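Local coordinates for protein tRNA (adenine(9)-N1)-methyltransferase (Sulfolobus acidocaldarius, PDB 5A7Z) that catalyses the S-adenosyl-L-methionine-dependent methylation of N1 of adenosine at position 9 in tRNA, at residues Q49-L57 / I139-N147. Residues are numbered along the deposited sequence; the frame is centred on the assembly and turned at random.
Sequences QSLAIKMLL and IRKFLWDGN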
loop_
_atom_site.group_PDB
_atom_site.type_symbol
_atom_site.label_atom_id
_atom_site.label_comp_id
_atom_site.label_asym_id
_atom_site.label_seq_id
_atom_site.Cartn_x
_atom_site.Cartn_y
_atom_site.Cartn_z
ATOM N N GLN A 49 -1.790 9.924 -7.007
ATOM C CA GLN A 49 -1.175 9.183 -5.898
ATOM C C GLN A 49 0.308 9.448 -5.849
ATOM O O GLN A 49 0.888 9.498 -4.771
ATOM C CB GLN A 49 -1.434 7.668 -6.014
ATOM C CG GLN A 49 -0.872 6.836 -4.847
ATOM C CD GLN A 49 0.600 6.509 -5.016
ATOM O OE1 GLN A 49 1.138 6.642 -6.095
ATOM N NE2 GLN A 49 1.255 6.093 -3.941
ATOM N N SER A 50 0.920 9.565 -7.025
ATOM C CA SER A 50 2.350 9.887 -7.161
ATOM C C SER A 50 2.596 11.313 -6.692
ATOM O O SER A 50 3.558 11.599 -6.042
ATOM C CB SER A 50 2.800 9.736 -8.617
ATOM O OG SER A 50 2.596 8.393 -9.100
ATOM N N LEU A 51 1.683 12.197 -6.987
ATOM C CA LEU A 51 1.860 13.560 -6.588
ATOM C C LEU A 51 1.704 13.636 -5.098
ATOM O O LEU A 51 2.481 14.296 -4.439
ATOM C CB LEU A 51 0.861 14.464 -7.295
ATOM C CG LEU A 51 0.909 14.402 -8.835
ATOM C CD1 LEU A 51 -0.068 15.424 -9.405
ATOM C CD2 LEU A 51 2.300 14.657 -9.387
ATOM N N ALA A 52 0.703 12.940 -4.563
ATOM C CA ALA A 52 0.465 12.960 -3.114
ATOM C C ALA A 52 1.697 12.505 -2.370
ATOM O O ALA A 52 2.111 13.139 -1.412
ATOM C CB ALA A 52 -0.709 12.095 -2.744
ATOM N N ILE A 53 2.326 11.441 -2.851
ATOM C CA ILE A 53 3.505 10.922 -2.210
ATOM C C ILE A 53 4.591 11.981 -2.147
ATOM O O ILE A 53 5.251 12.132 -1.112
ATOM C CB ILE A 53 4.063 9.651 -2.922
ATOM C CG1 ILE A 53 3.480 8.390 -2.290
ATOM C CG2 ILE A 53 5.583 9.564 -2.775
ATOM C CD1 ILE A 53 3.816 8.243 -0.808
ATOM N N LYS A 54 4.810 12.686 -3.255
ATOM C CA LYS A 54 5.858 13.699 -3.281
ATOM C C LYS A 54 5.500 14.873 -2.363
ATOM O O LYS A 54 6.372 15.520 -1.772
ATOM C CB LYS A 54 6.106 14.170 -4.705
ATOM C CG LYS A 54 6.879 13.149 -5.553
ATOM C CD LYS A 54 7.929 13.831 -6.436
ATOM C CE LYS A 54 8.805 12.819 -7.188
ATOM N NZ LYS A 54 9.720 13.509 -8.135
HETATM N N MSE A 55 4.219 15.134 -2.226
HETATM C CA MSE A 55 3.785 16.247 -1.422
HETATM C C MSE A 55 3.936 15.895 0.031
HETATM O O MSE A 55 4.269 16.738 0.837
HETATM C CB MSE A 55 2.342 16.588 -1.755
HETATM C CG MSE A 55 1.949 17.859 -1.020
HETATM SE SE MSE A 55 0.151 18.414 -1.583
HETATM C CE MSE A 55 -0.732 16.793 -0.872
ATOM N N LEU A 56 3.670 14.640 0.373
ATOM C CA LEU A 56 3.719 14.196 1.758
ATOM C C LEU A 56 5.135 13.960 2.247
ATOM O O LEU A 56 5.422 14.198 3.404
ATOM C CB LEU A 56 2.936 12.900 1.940
ATOM C CG LEU A 56 1.417 13.013 1.881
ATOM C CD1 LEU A 56 0.804 11.636 1.617
ATOM C CD2 LEU A 56 0.843 13.652 3.153
ATOM N N LEU A 57 6.010 13.485 1.370
ATOM C CA LEU A 57 7.342 13.046 1.785
ATOM C C LEU A 57 8.493 13.951 1.321
ATOM O O LEU A 57 9.474 14.062 2.030
ATOM C CB LEU A 57 7.608 11.592 1.313
ATOM C CG LEU A 57 6.699 10.508 1.923
ATOM C CD1 LEU A 57 6.985 9.143 1.304
ATOM C CD2 LEU A 57 6.837 10.451 3.437
ATOM N N ILE A 139 4.826 0.035 -0.643
ATOM C CA ILE A 139 3.689 0.795 -0.082
ATOM C C ILE A 139 3.616 2.202 -0.697
ATOM O O ILE A 139 2.546 2.732 -0.982
ATOM C CB ILE A 139 3.694 0.843 1.450
ATOM C CG1 ILE A 139 2.262 1.002 1.990
ATOM C CG2 ILE A 139 4.543 1.978 1.986
ATOM C CD1 ILE A 139 1.385 -0.208 1.804
ATOM N N ARG A 140 4.766 2.748 -0.990
ATOM C CA ARG A 140 4.847 4.079 -1.563
ATOM C C ARG A 140 4.417 4.171 -3.023
ATOM O O ARG A 140 4.126 5.240 -3.478
ATOM C CB ARG A 140 6.250 4.601 -1.404
ATOM C CG ARG A 140 6.478 5.167 -0.040
ATOM C CD ARG A 140 7.917 5.603 0.107
ATOM N NE ARG A 140 8.145 6.096 1.451
ATOM C CZ ARG A 140 9.313 6.549 1.901
ATOM N NH1 ARG A 140 10.375 6.560 1.113
ATOM N NH2 ARG A 140 9.419 6.967 3.155
ATOM N N LYS A 141 4.345 3.033 -3.686
ATOM C CA LYS A 141 3.850 2.918 -5.024
ATOM C C LYS A 141 2.321 2.963 -5.075
ATOM O O LYS A 141 1.766 3.351 -6.047
ATOM C CB LYS A 141 4.312 1.593 -5.623
ATOM C CG LYS A 141 5.438 1.629 -6.604
ATOM C CD LYS A 141 6.634 2.369 -6.115
ATOM C CE LYS A 141 7.927 1.744 -6.592
ATOM N NZ LYS A 141 9.124 2.274 -5.891
ATOM N N PHE A 142 1.670 2.519 -4.006
ATOM C CA PHE A 142 0.216 2.412 -4.007
ATOM C C PHE A 142 -0.453 3.361 -3.021
ATOM O O PHE A 142 -1.424 4.038 -3.360
ATOM C CB PHE A 142 -0.212 0.971 -3.714
ATOM C CG PHE A 142 0.261 -0.021 -4.738
ATOM C CD1 PHE A 142 1.538 -0.552 -4.669
ATOM C CD2 PHE A 142 -0.572 -0.423 -5.768
ATOM C CE1 PHE A 142 1.976 -1.465 -5.610
ATOM C CE2 PHE A 142 -0.140 -1.337 -6.712
ATOM C CZ PHE A 142 1.136 -1.858 -6.632
ATOM N N LEU A 143 0.064 3.405 -1.799
ATOM C CA LEU A 143 -0.539 4.199 -0.762
ATOM C C LEU A 143 0.479 5.150 -0.186
ATOM O O LEU A 143 1.059 5.879 -0.911
ATOM C CB LEU A 143 -1.096 3.292 0.320
ATOM C CG LEU A 143 -2.240 2.385 -0.098
ATOM C CD1 LEU A 143 -2.463 1.160 0.755
ATOM C CD2 LEU A 143 -3.526 3.132 -0.346
ATOM N N TRP A 144 0.700 5.109 1.116
ATOM C CA TRP A 144 1.802 5.805 1.724
ATOM C C TRP A 144 2.283 5.050 2.944
ATOM O O TRP A 144 1.654 4.100 3.342
ATOM C CB TRP A 144 1.452 7.253 2.022
ATOM C CG TRP A 144 0.848 7.491 3.297
ATOM C CD1 TRP A 144 -0.343 7.079 3.706
ATOM C CD2 TRP A 144 1.416 8.201 4.366
ATOM N NE1 TRP A 144 -0.582 7.476 4.972
ATOM C CE2 TRP A 144 0.499 8.177 5.406
ATOM C CE3 TRP A 144 2.622 8.856 4.554
ATOM C CZ2 TRP A 144 0.742 8.775 6.609
ATOM C CZ3 TRP A 144 2.853 9.451 5.738
ATOM C CH2 TRP A 144 1.919 9.413 6.751
ATOM N N ASP A 145 3.420 5.462 3.488
ATOM C CA ASP A 145 4.027 4.820 4.654
ATOM C C ASP A 145 3.019 4.409 5.723
ATOM O O ASP A 145 3.171 3.413 6.347
ATOM C CB ASP A 145 5.075 5.704 5.350
ATOM C CG ASP A 145 6.216 6.126 4.454
ATOM O OD1 ASP A 145 6.050 6.212 3.247
ATOM O OD2 ASP A 145 7.285 6.392 4.969
ATOM N N GLY A 146 2.019 5.239 5.946
ATOM C CA GLY A 146 1.177 5.137 7.160
ATOM C C GLY A 146 0.220 3.967 7.095
ATOM O O GLY A 146 -0.426 3.633 8.080
ATOM N N ASN A 147 0.147 3.343 5.934
ATOM C CA ASN A 147 -0.686 2.181 5.711
ATOM C C ASN A 147 0.093 0.912 5.937
ATOM O O ASN A 147 -0.397 -0.138 5.756
ATOM C CB ASN A 147 -1.248 2.176 4.297
ATOM C CG ASN A 147 -2.264 3.264 4.049
ATOM O OD1 ASN A 147 -1.962 4.271 3.489
ATOM N ND2 ASN A 147 -3.456 3.045 4.455
#
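Gln-49 reaches across from helix 48-57 and puts its amide among the carbonyls at the C-terminal end of helix 122-142. With CG anti to the backbone N (chi1 -177°) and the chain bent at the next bond, NE2 donates twice. Gln-49 NE2 meets Arg-140 O at 3.0 Å, from above that carbonyl's plane, and Leu-143 O, also at 3.0 Å, in plane and on a lone pair. Both acceptors lie almost in the plane of the amide, so the two bonds fix its rotation. With an alanine here instead of Gln-49, both carbonyls would probably lose this donor and a gap would open beside the turn.

One turn on, buried Ile-53 completes the tight part: CG1 sits against Arg-140 O, and CD1 lies 3.8 Å from Trp-144 CB. Close too, but toward solvent, Leu-57 lays CD1 over one face of the Arg-140 guanidinium, 3.3 Å from NE. Asp-145 holds that guanidinium side-on, with NE to OD1 at 2.8 Å and NH2 to OD2 at 2.9 Å; Arg-160 N gives OD2 a further donor.

Looser still, Leu-56 CD1 comes only within 4.4 Å of Trp-144 CE3, obliquely, and both residues are partly exposed; Gly-146 N sits over the centre of one indole face. At the Gln-49 end, exposed Lys-141 turns its side chain away and brings only its backbone near.

Behind Phe-142 and Leu-143 lies helix 242-255. The contact thus joins the N-terminal domain to the SPOUT methyltransferase domain, through a side-chain amide bound to main-chain carbonyls where a helix gives way to the turn leading into parallel strand 148-151.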